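Local coordinates for catalase (Bacillus pumilus, PDB 4QON), which probably breaks hydrogen peroxide down to water and oxygen at a buried heme group, as catalases do, at residues T97-K102 with S149-P154; G129-I134 with A192-S197; W180-E185 with K442-D447. One frame throughout, in Å; residues are numbered along the deposited sequence. Where two conformers were deposited one is given.

The three contacts lie round the two catechols that stand in line on one side of the heme. Contact 1 ties the loop after strand 88-96 to the end of helix 143-150, contact 2 joins the end of strand 123-130 to the short strand 196-197, and contact 3 sets the end of helix 175-181 against helix 434-448 of the C-terminal helical region. Along the chain contact 2 alternates with both others, whereas contact 1 closes before contact 3 opens. Their centres are about 17 to 20 Å apart. Contacts 2 and 3 touch, through the Arg195-Glu185 salt bridge; contacts 1 and 2 share one catechol, and 1 and 3 the other, consistent with a common channel wall.

Contact 1: residues T97-K102 with S149-P154; sequences TVIHPK and SLKPDP. With CAQ (catechol), chain G; CAQ (catechol), chain H.
Lys151 NZ is held by two backbone carbonyls: it donates to Ile99 O at 2.9 Å and to Val55 O. The first bond meets the carbonyl at a C=O...N angle of 150°, tilted 21° from its plane. A bend at chi2 (-94°) turns the lysine chain back toward the 97-102 loop. The carbonyl oxygens probably also ease the nearness of Arg50 of the second subunit. Lysine suits this place by spanning from a helix end to distant backbone oxygens.

Ile99 carries the apolar part of the contact. Its CD1 rests 3.5 Å from Leu150 CB, the two side chains crossing at about a right angle, while its CG2 branch, anti to the backbone N, lies 3.6 Å from Leu150 O and reaches on to Pro152 CD. The contact thus joins the loop after strand 88-96 to the end of helix 143-150, where two bound catechols lie in line toward the heme, consistent with the main access channel of heme catalases. Val98 CG1 touches the inner catechol at C1, 3.6 Å away, and Leu150 CD2 reaches C5 of the outer one.

Asp110 OD2 holds the loop, accepting from Val98 N and Ile99 N. Pro152 CG approaches the His100 ring obliquely, 4.0 Å from ND1, and Phe240 of the second subunit meets that ring edge-to-face.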
loop_
_atom_site.group_PDB
_atom_site.type_symbol
_atom_site.label_atom_id
_atom_site.label_comp_id
_atom_site.label_asym_id
_atom_site.label_seq_id
_atom_site.Cartn_x
_atom_site.Cartn_y
_atom_site.Cartn_z
ATOM N N THR A 97 16.624 -18.799 8.204
ATOM C CA THR A 97 17.643 -18.070 8.931
ATOM C C THR A 97 17.033 -16.851 9.594
ATOM O O THR A 97 15.786 -16.732 9.628
ATOM C CB THR A 97 18.855 -17.763 8.021
ATOM O OG1 THR A 97 18.499 -16.889 6.981
ATOM C CG2 THR A 97 19.413 -19.077 7.362
ATOM N N VAL A 98 17.835 -15.908 10.055
ATOM C CA VAL A 98 17.258 -14.741 10.737
ATOM C C VAL A 98 17.574 -13.362 10.152
ATOM O O VAL A 98 16.653 -12.576 9.890
ATOM C CB VAL A 98 17.657 -14.741 12.202
ATOM C CG1 VAL A 98 17.053 -13.522 12.881
ATOM C CG2 VAL A 98 17.170 -16.009 12.864
ATOM N N ILE A 99 18.850 -13.003 10.052
ATOM C CA ILE A 99 19.250 -11.641 9.936
ATOM C C ILE A 99 19.364 -11.131 8.484
ATOM O O ILE A 99 18.873 -10.048 8.184
ATOM C CB ILE A 99 20.555 -11.386 10.646
ATOM C CG1 ILE A 99 20.324 -11.471 12.171
ATOM C CG2 ILE A 99 21.145 -10.054 10.254
ATOM C CD1 ILE A 99 19.407 -10.398 12.781
ATOM N N HIS A 100 19.948 -11.917 7.594
ATOM C CA HIS A 100 20.137 -11.411 6.210
ATOM C C HIS A 100 18.905 -11.547 5.340
ATOM O O HIS A 100 17.931 -12.261 5.708
ATOM C CB HIS A 100 21.368 -12.004 5.607
ATOM C CG HIS A 100 22.605 -11.552 6.307
ATOM N ND1 HIS A 100 23.319 -10.429 5.930
ATOM C CD2 HIS A 100 23.199 -12.023 7.425
ATOM C CE1 HIS A 100 24.354 -10.280 6.728
ATOM N NE2 HIS A 100 24.290 -11.221 7.660
ATOM N N PRO A 101 18.901 -10.850 4.162
ATOM C CA PRO A 101 17.671 -10.820 3.376
ATOM C C PRO A 101 17.349 -12.092 2.640
ATOM O O PRO A 101 18.093 -13.089 2.741
ATOM C CB PRO A 101 17.892 -9.607 2.403
ATOM C CG PRO A 101 18.940 -8.750 3.069
ATOM C CD PRO A 101 19.842 -9.794 3.724
ATOM N N LYS A 102 16.245 -12.062 1.878
ATOM C CA LYS A 102 15.930 -13.079 0.887
ATOM C C LYS A 102 17.151 -13.189 -0.002
ATOM O O LYS A 102 17.815 -12.212 -0.313
ATOM C CB LYS A 102 14.729 -12.671 0.041
ATOM C CG LYS A 102 13.361 -12.948 0.630
ATOM C CD LYS A 102 12.307 -12.472 -0.376
ATOM C CE LYS A 102 12.152 -13.421 -1.552
ATOM N NZ LYS A 102 11.459 -14.674 -1.168
ATOM N N SER A 149 21.236 -3.853 15.610
ATOM C CA SER A 149 22.671 -4.089 15.896
ATOM C C SER A 149 23.195 -5.264 15.134
ATOM O O SER A 149 24.311 -5.229 14.666
ATOM C CB SER A 149 22.939 -4.246 17.400
ATOM O OG SER A 149 22.663 -5.543 17.850
ATOM N N LEU A 150 22.363 -6.281 14.931
ATOM C CA LEU A 150 22.763 -7.486 14.192
ATOM C C LEU A 150 22.688 -7.336 12.699
ATOM O O LEU A 150 23.468 -7.947 11.979
ATOM C CB LEU A 150 21.903 -8.680 14.611
ATOM C CG LEU A 150 22.062 -9.275 16.041
ATOM C CD1 LEU A 150 20.863 -10.130 16.373
ATOM C CD2 LEU A 150 23.302 -10.081 16.099
ATOM N N LYS A 151 21.730 -6.568 12.235
ATOM C CA LYS A 151 21.518 -6.351 10.799
ATOM C C LYS A 151 22.719 -5.620 10.179
ATOM O O LYS A 151 23.470 -4.930 10.856
ATOM C CB LYS A 151 20.224 -5.576 10.535
ATOM C CG LYS A 151 18.911 -6.362 10.719
ATOM C CD LYS A 151 18.411 -6.974 9.428
ATOM C CE LYS A 151 17.116 -7.760 9.593
ATOM N NZ LYS A 151 16.653 -8.177 8.242
ATOM N N PRO A 152 22.852 -5.716 8.854
ATOM C CA PRO A 152 23.833 -4.892 8.206
ATOM C C PRO A 152 23.809 -3.427 8.627
ATOM O O PRO A 152 22.762 -2.855 8.801
ATOM C CB PRO A 152 23.545 -5.093 6.733
ATOM C CG PRO A 152 23.017 -6.494 6.637
ATOM C CD PRO A 152 22.246 -6.694 7.934
ATOM N N ASP A 153 24.993 -2.846 8.782
ATOM C CA ASP A 153 25.191 -1.467 9.135
ATOM C C ASP A 153 24.393 -0.591 8.203
ATOM O O ASP A 153 24.386 -0.852 7.021
ATOM C CB ASP A 153 26.710 -1.195 9.048
ATOM C CG ASP A 153 27.092 0.235 9.339
ATOM O OD1 ASP A 153 26.690 1.134 8.588
ATOM O OD2 ASP A 153 27.902 0.458 10.272
ATOM N N PRO A 154 23.676 0.424 8.739
ATOM C CA PRO A 154 22.780 1.226 7.921
ATOM C C PRO A 154 23.451 2.101 6.890
ATOM O O PRO A 154 22.781 2.561 6.003
ATOM C CB PRO A 154 22.083 2.135 8.926
ATOM C CG PRO A 154 22.984 2.195 10.099
ATOM C CD PRO A 154 23.608 0.834 10.156
HETATM C C1 CAQ G . 16.902 -12.062 16.128
HETATM C C2 CAQ G . 15.577 -11.962 15.783
HETATM C C3 CAQ G . 14.795 -13.094 15.714
HETATM O O3 CAQ G . 13.469 -13.065 15.404
HETATM C C4 CAQ G . 15.419 -14.406 16.020
HETATM O O4 CAQ G . 14.612 -15.465 15.980
HETATM C C5 CAQ G . 16.750 -14.492 16.396
HETATM C C6 CAQ G . 17.476 -13.307 16.425
HETATM C C1 CAQ H . 26.007 -13.127 16.156
HETATM C C2 CAQ H . 25.693 -13.552 14.880
HETATM C C3 CAQ H . 24.362 -13.799 14.559
HETATM O O3 CAQ H . 23.967 -14.183 13.338
HETATM C C4 CAQ H . 23.300 -13.623 15.553
HETATM O O4 CAQ H . 22.014 -13.894 15.151
HETATM C C5 CAQ H . 23.658 -13.200 16.835
HETATM C C6 CAQ H . 25.007 -12.954 17.129
#

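Contact 2: residues G129-I134 with A192-S197; sequences GNNLPI and AEMRGS. With HEM (protoporphyrin IX containing Fe), chain E; CAQ (catechol), chain G.
Ser197 OG donates to Asn131 O at 2.8 Å, coming from above the carbonyl plane, 47° out of it, rather than along a lone pair. Small enough to fit closely, the serine also lays its OG 3.5 Å from Pro133 CB. Beside it Asn130 and Ser197 form a single antiparallel hydrogen-bonded bridge, whose two bonds, Asn130 N to Ser197 O and Ser197 N to Asn130 O, are both weak and bent, the first also long. Ser197 O also lies 3.1 Å from Gly129 CA, and a beta carbon on Gly129 would collide with it, which explains the glycine.

Asn131 comes next. Its CB sits 3.1 Å from Arg195 O, a buried oxygen with no hydrogen-bond partner in the model, which receives a CA-H...O contact from Asn131. With CG between the backbone N and carbonyl carbon (chi1 66°), OD1 can accept from Arg112 N and, weakly, from Leu132 N, while ND2 donates to a water that also accepts from Arg195 N. Met194 CG lies 3.7 Å from Asn131 CB, and the Arg195 chain runs past Asn131 O to its salt bridge with Glu185.

Outward on the heme side, Asn130 CB points away from the 192-197 segment; Asn130 CG stands 3.6 Å from heme CAC and 3.7 Å from O4 of the inner catechol. Cut back to alanine, this position would probably leave that catechol oxygen without its amide neighbour and open a gap beside the heme edge. With His57, Asn130 lies beside the inner catechol, on the face of the heme where that catechol is bound, and is placed like the distal asparagine of heme catalases, at the end of a strand of their antiparallel beta-barrel.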
loop_
_atom_site.group_PDB
_atom_site.type_symbol
_atom_site.label_atom_id
_atom_site.label_comp_id
_atom_site.label_asym_id
_atom_site.label_seq_id
_atom_site.Cartn_x
_atom_site.Cartn_y
_atom_site.Cartn_z
ATOM N N GLY A 129 8.636 -21.322 16.867
ATOM C CA GLY A 129 9.887 -21.620 17.538
ATOM C C GLY A 129 11.149 -21.230 16.763
ATOM O O GLY A 129 11.104 -20.780 15.616
ATOM N N ASN A 130 12.287 -21.502 17.398
ATOM C CA ASN A 130 13.585 -21.540 16.786
ATOM C C ASN A 130 14.248 -22.883 17.084
ATOM O O ASN A 130 13.792 -23.594 17.940
ATOM C CB ASN A 130 14.505 -20.455 17.336
ATOM C CG ASN A 130 14.332 -19.094 16.660
ATOM O OD1 ASN A 130 13.794 -18.977 15.546
ATOM N ND2 ASN A 130 14.815 -18.061 17.335
ATOM N N ASN A 131 15.381 -23.164 16.472
ATOM C CA ASN A 131 16.175 -24.383 16.882
ATOM C C ASN A 131 16.713 -24.277 18.272
ATOM O O ASN A 131 16.479 -25.206 19.117
ATOM C CB ASN A 131 17.263 -24.726 15.836
ATOM C CG ASN A 131 18.346 -23.668 15.738
ATOM O OD1 ASN A 131 18.090 -22.477 15.997
ATOM N ND2 ASN A 131 19.562 -24.095 15.446
ATOM N N LEU A 132 17.380 -23.166 18.602
ATOM C CA LEU A 132 17.920 -22.971 19.977
ATOM C C LEU A 132 16.811 -22.596 20.985
ATOM O O LEU A 132 15.806 -21.959 20.632
ATOM C CB LEU A 132 19.006 -21.876 20.001
ATOM C CG LEU A 132 20.056 -21.890 18.877
ATOM C CD1 LEU A 132 20.983 -20.692 18.961
ATOM C CD2 LEU A 132 20.859 -23.164 18.901
ATOM N N PRO A 133 16.970 -22.991 22.255
ATOM C CA PRO A 133 15.837 -23.016 23.192
ATOM C C PRO A 133 15.699 -21.794 24.068
ATOM O O PRO A 133 14.780 -21.754 24.896
ATOM C CB PRO A 133 16.158 -24.276 24.067
ATOM C CG PRO A 133 17.628 -24.268 24.094
ATOM C CD PRO A 133 18.057 -23.884 22.708
ATOM N N ILE A 134 16.596 -20.824 23.920
ATOM C CA ILE A 134 16.555 -19.572 24.689
ATOM C C ILE A 134 16.718 -18.382 23.768
ATOM O O ILE A 134 16.855 -18.548 22.569
ATOM C CB ILE A 134 17.628 -19.526 25.758
ATOM C CG1 ILE A 134 19.013 -19.803 25.146
ATOM C CG2 ILE A 134 17.352 -20.528 26.862
ATOM C CD1 ILE A 134 20.079 -19.348 26.080
ATOM N N ALA A 192 16.729 -30.287 8.366
ATOM C CA ALA A 192 16.184 -31.578 8.767
ATOM C C ALA A 192 16.964 -32.089 9.976
ATOM O O ALA A 192 16.381 -32.634 10.900
ATOM C CB ALA A 192 16.269 -32.564 7.625
ATOM N N GLU A 193 18.252 -31.806 10.013
ATOM C CA GLU A 193 19.136 -32.366 11.051
ATOM C C GLU A 193 19.358 -31.333 12.144
ATOM O O GLU A 193 20.464 -30.895 12.397
ATOM C CB GLU A 193 20.454 -32.845 10.412
ATOM C CG GLU A 193 20.298 -34.047 9.479
ATOM C CD GLU A 193 21.615 -34.461 8.812
ATOM O OE1 GLU A 193 21.808 -34.208 7.611
ATOM O OE2 GLU A 193 22.464 -35.071 9.475
ATOM N N MET A 194 18.252 -30.953 12.771
ATOM C CA MET A 194 18.145 -29.716 13.497
ATOM C C MET A 194 17.173 -29.860 14.630
ATOM O O MET A 194 16.072 -30.376 14.450
ATOM C CB MET A 194 17.703 -28.601 12.510
ATOM C CG MET A 194 17.767 -27.201 13.069
ATOM S SD MET A 194 17.288 -25.890 11.861
ATOM C CE MET A 194 15.517 -26.125 11.747
ATOM N N ARG A 195 17.547 -29.317 15.777
ATOM C CA ARG A 195 16.685 -29.164 16.928
ATOM C C ARG A 195 15.498 -28.209 16.664
ATOM O O ARG A 195 15.581 -27.366 15.811
ATOM C CB ARG A 195 17.518 -28.586 18.073
ATOM C CG ARG A 195 16.947 -28.726 19.446
ATOM C CD ARG A 195 17.810 -27.989 20.469
ATOM N NE ARG A 195 19.238 -28.329 20.380
ATOM C CZ ARG A 195 19.933 -28.998 21.306
ATOM N NH1 ARG A 195 19.355 -29.437 22.433
ATOM N NH2 ARG A 195 21.231 -29.235 21.106
ATOM N N GLY A 196 14.386 -28.381 17.385
ATOM C CA GLY A 196 13.359 -27.272 17.479
ATOM C C GLY A 196 12.967 -26.999 18.909
ATOM O O GLY A 196 12.975 -27.927 19.758
ATOM N N SER A 197 12.545 -25.767 19.200
ATOM C CA SER A 197 12.198 -25.340 20.559
ATOM C C SER A 197 11.056 -24.330 20.537
ATOM O O SER A 197 11.094 -23.460 19.727
ATOM C CB SER A 197 13.396 -24.668 21.190
ATOM O OG SER A 197 14.558 -25.497 21.150
HETATM C CHA HEM E . 9.373 -13.804 12.342
HETATM C CHB HEM E . 9.088 -10.330 15.644
HETATM C CHC HEM E . 11.237 -13.255 18.927
HETATM C CHD HEM E . 10.910 -16.917 15.753
HETATM C C1A HEM E . 9.124 -12.612 12.961
HETATM C C2A HEM E . 8.556 -11.454 12.307
HETATM C C3A HEM E . 8.483 -10.482 13.249
HETATM C C4A HEM E . 8.987 -11.033 14.471
HETATM C CMA HEM E . 7.906 -9.088 13.064
HETATM C CAA HEM E . 8.102 -11.365 10.855
HETATM C CBA HEM E . 6.754 -12.117 10.721
HETATM C CGA HEM E . 6.079 -11.979 9.356
HETATM O O1A HEM E . 5.172 -12.809 8.987
HETATM O O2A HEM E . 6.396 -11.025 8.615
HETATM C C1B HEM E . 9.673 -10.872 16.793
HETATM C C2B HEM E . 9.816 -10.107 18.006
HETATM C C3B HEM E . 10.419 -10.891 18.908
HETATM C C4B HEM E . 10.626 -12.203 18.260
HETATM C CMB HEM E . 9.414 -8.685 18.289
HETATM C CAB HEM E . 10.762 -10.538 20.304
HETATM C CBB HEM E . 10.385 -9.357 20.776
HETATM C C1C HEM E . 11.297 -14.517 18.369
HETATM C C2C HEM E . 11.504 -15.704 19.072
HETATM C C3C HEM E . 11.420 -16.730 18.155
HETATM C C4C HEM E . 11.120 -16.205 16.897
HETATM C CMC HEM E . 11.781 -15.890 20.542
HETATM C CAC HEM E . 11.429 -18.141 18.471
HETATM C CBC HEM E . 10.985 -18.412 19.690
HETATM C C1D HEM E . 10.504 -16.326 14.567
HETATM C C2D HEM E . 10.325 -17.113 13.357
HETATM C C3D HEM E . 9.921 -16.246 12.401
HETATM C C4D HEM E . 9.811 -14.926 13.038
HETATM C CMD HEM E . 10.608 -18.596 13.239
HETATM C CAD HEM E . 9.605 -16.582 10.969
HETATM C CBD HEM E . 8.171 -17.129 10.843
HETATM C CGD HEM E . 7.966 -17.491 9.383
HETATM O O1D HEM E . 8.475 -18.552 8.947
HETATM O O2D HEM E . 7.332 -16.723 8.627
HETATM N NA HEM E . 9.382 -12.345 14.294
HETATM N NB HEM E . 10.156 -12.121 17.017
HETATM N NC HEM E . 11.000 -14.855 17.081
HETATM N ND HEM E . 10.138 -15.046 14.338
HETATM FE FE HEM E . 10.182 -13.675 15.607
HETATM C C1 CAQ G . 16.902 -12.062 16.128
HETATM C C2 CAQ G . 15.577 -11.962 15.783
HETATM C C3 CAQ G . 14.795 -13.094 15.714
HETATM O O3 CAQ G . 13.469 -13.065 15.404
HETATM C C4 CAQ G . 15.419 -14.406 16.020
HETATM O O4 CAQ G . 14.612 -15.465 15.980
HETATM C C5 CAQ G . 16.750 -14.492 16.396
HETATM C C6 CAQ G . 17.476 -13.307 16.425
HETATM O O HOH W 1 19.770 -27.223 16.102
#

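Contact 3: residues W180-E185 with K442-D447; sequences WLFSDE and KNLTAD. With CAQ (catechol), chain H.
Phe182, the first residue beyond helix 175-181, points its side chain at helix 434-448 and is met there atom by atom. CB lies 3.6 Å from Leu444 CD2, and that methyl sits 3.4 Å from Phe182 CG, over one face of the ring in a CH-pi contact, 3.9 Å from the centroid and 28° off the normal. Phe182 CD2 passes near Asn443 O. Farther out, CE2 and CZ reach Asp447: OD1 stands at the ring edge, in its plane, and OD2 is 3.5 Å from Phe182 CZ, although this carboxylate is held chiefly by Tyr164 OH and Trp165 NE1 through OD2. CZ also comes within 3.8 Å of C1 of the outer catechol, which approaches the ring obliquely. A flat aromatic suits a site that offers a methyl to its face, and its C-H edge probably suits the nearby carboxylate.

The backbone of Phe182 is gripped as well. Asn443 ND2 donates to Phe182 O at 2.9 Å and to Asp184 OD1 at 3.0 Å, nearly straight at 164° and 173°, both acceptors lying close to the amide plane, though it comes to Phe182 O from above the carbonyl plane, off the lone pairs. These two separate bonds are likely to set the rotation of the amide. Ser183 tightens the turn through OG, bonded to Trp180 O and, as an ST turn, to Glu185 N.

Helix 434-448 here packs on the end of helix 175-181, on Tyr470 and Leu474 of helix 468-478 through Leu444, and on Met229 of helix 229-238 through Asn443.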
loop_
_atom_site.group_PDB
_atom_site.type_symbol
_atom_site.label_atom_id
_atom_site.label_comp_id
_atom_site.label_asym_id
_atom_site.label_seq_id
_atom_site.Cartn_x
_atom_site.Cartn_y
_atom_site.Cartn_z
ATOM N N TRP A 180 25.323 -20.736 23.380
ATOM C CA TRP A 180 24.817 -21.742 22.438
ATOM C C TRP A 180 25.129 -21.400 21.009
ATOM O O TRP A 180 25.504 -22.282 20.232
ATOM C CB TRP A 180 23.308 -21.896 22.538
ATOM C CG TRP A 180 22.773 -22.536 23.722
ATOM C CD1 TRP A 180 22.736 -22.014 24.964
ATOM C CD2 TRP A 180 22.036 -23.759 23.770
ATOM N NE1 TRP A 180 22.075 -22.856 25.801
ATOM C CE2 TRP A 180 21.665 -23.957 25.097
ATOM C CE3 TRP A 180 21.749 -24.760 22.839
ATOM C CZ2 TRP A 180 20.984 -25.107 25.525
ATOM C CZ3 TRP A 180 21.087 -25.905 23.268
ATOM C CH2 TRP A 180 20.699 -26.056 24.588
ATOM N N LEU A 181 24.902 -20.142 20.631
ATOM C CA LEU A 181 24.997 -19.711 19.233
ATOM C C LEU A 181 26.440 -19.780 18.716
ATOM O O LEU A 181 26.667 -19.976 17.519
ATOM C CB LEU A 181 24.478 -18.291 19.077
ATOM C CG LEU A 181 24.441 -17.674 17.665
ATOM C CD1 LEU A 181 23.465 -18.420 16.790
ATOM C CD2 LEU A 181 24.058 -16.223 17.822
ATOM N N PHE A 182 27.425 -19.653 19.596
ATOM C CA PHE A 182 28.817 -19.775 19.122
ATOM C C PHE A 182 29.447 -21.139 19.301
ATOM O O PHE A 182 30.625 -21.305 18.953
ATOM C CB PHE A 182 29.680 -18.616 19.651
ATOM C CG PHE A 182 29.422 -17.306 18.918
ATOM C CD1 PHE A 182 28.461 -16.417 19.373
ATOM C CD2 PHE A 182 30.158 -16.978 17.802
ATOM C CE1 PHE A 182 28.253 -15.230 18.721
ATOM C CE2 PHE A 182 29.950 -15.803 17.137
ATOM C CZ PHE A 182 28.989 -14.921 17.589
ATOM N N SER A 183 28.678 -22.131 19.743
ATOM C CA SER A 183 28.985 -23.551 19.388
ATOM C C SER A 183 28.790 -23.775 17.902
ATOM O O SER A 183 28.354 -22.885 17.182
ATOM C CB SER A 183 28.146 -24.536 20.221
ATOM O OG SER A 183 26.781 -24.619 19.774
ATOM N N ASP A 184 29.108 -24.952 17.403
ATOM C CA ASP A 184 28.889 -25.168 15.995
ATOM C C ASP A 184 27.385 -25.280 15.680
ATOM O O ASP A 184 27.022 -25.244 14.520
ATOM C CB ASP A 184 29.668 -26.368 15.489
ATOM C CG ASP A 184 31.159 -26.090 15.405
ATOM O OD1 ASP A 184 31.591 -24.915 15.344
ATOM O OD2 ASP A 184 31.912 -27.103 15.428
ATOM N N GLU A 185 26.524 -25.371 16.708
ATOM C CA GLU A 185 25.063 -25.388 16.481
ATOM C C GLU A 185 24.587 -24.022 15.964
ATOM O O GLU A 185 23.440 -23.910 15.491
ATOM C CB GLU A 185 24.269 -25.837 17.724
ATOM C CG GLU A 185 22.816 -26.299 17.391
ATOM C CD GLU A 185 22.067 -26.929 18.567
ATOM O OE1 GLU A 185 22.709 -27.131 19.630
ATOM O OE2 GLU A 185 20.834 -27.252 18.437
ATOM N N LYS A 442 37.080 -20.757 19.514
ATOM C CA LYS A 442 37.516 -20.470 18.148
ATOM C C LYS A 442 36.517 -19.570 17.464
ATOM O O LYS A 442 36.882 -18.570 16.860
ATOM C CB LYS A 442 37.632 -21.769 17.368
ATOM C CG LYS A 442 38.071 -21.640 15.929
ATOM C CD LYS A 442 37.861 -22.968 15.238
ATOM C CE LYS A 442 38.688 -23.067 13.969
ATOM N NZ LYS A 442 37.944 -22.570 12.785
ATOM N N ASN A 443 35.243 -19.932 17.561
ATOM C CA ASN A 443 34.190 -19.163 16.841
ATOM C C ASN A 443 34.030 -17.776 17.464
ATOM O O ASN A 443 33.906 -16.769 16.751
ATOM C CB ASN A 443 32.848 -19.918 16.869
ATOM C CG ASN A 443 32.881 -21.272 16.157
ATOM O OD1 ASN A 443 33.673 -21.499 15.215
ATOM N ND2 ASN A 443 31.972 -22.176 16.569
ATOM N N LEU A 444 34.075 -17.691 18.792
ATOM C CA LEU A 444 33.980 -16.373 19.462
ATOM C C LEU A 444 35.170 -15.482 19.108
ATOM O O LEU A 444 35.042 -14.285 18.913
ATOM C CB LEU A 444 33.893 -16.536 20.972
ATOM C CG LEU A 444 32.569 -17.048 21.565
ATOM C CD1 LEU A 444 32.803 -17.320 23.046
ATOM C CD2 LEU A 444 31.476 -16.008 21.362
ATOM N N THR A 445 36.358 -16.095 19.080
ATOM C CA THR A 445 37.575 -15.343 18.800
ATOM C C THR A 445 37.539 -14.719 17.400
ATOM O O THR A 445 37.855 -13.539 17.233
ATOM C CB THR A 445 38.834 -16.254 18.973
ATOM O OG1 THR A 445 38.926 -16.695 20.344
ATOM C CG2 THR A 445 40.081 -15.525 18.600
ATOM N N ALA A 446 37.153 -15.490 16.404
ATOM C CA ALA A 446 37.091 -14.971 15.053
ATOM C C ALA A 446 36.075 -13.828 14.935
ATOM O O ALA A 446 36.266 -12.934 14.141
ATOM C CB ALA A 446 36.777 -16.073 14.066
ATOM N N ASP A 447 35.032 -13.867 15.762
ATOM C CA ASP A 447 33.999 -12.819 15.787
ATOM C C ASP A 447 34.386 -11.566 16.541
ATOM O O ASP A 447 33.924 -10.475 16.187
ATOM C CB ASP A 447 32.709 -13.359 16.405
ATOM C CG ASP A 447 31.490 -12.948 15.617
ATOM O OD1 ASP A 447 31.427 -13.335 14.436
ATOM O OD2 ASP A 447 30.664 -12.229 16.164
HETATM C C1 CAQ H . 26.007 -13.127 16.156
HETATM C C2 CAQ H . 25.693 -13.552 14.880
HETATM C C3 CAQ H . 24.362 -13.799 14.559
HETATM O O3 CAQ H . 23.967 -14.183 13.338
HETATM C C4 CAQ H . 23.300 -13.623 15.553
HETATM O O4 CAQ H . 22.014 -13.894 15.151
HETATM C C5 CAQ H . 23.658 -13.200 16.835
HETATM C C6 CAQ H . 25.007 -12.954 17.129
HETATM O O HOH W 2 33.973 -23.721 14.178
#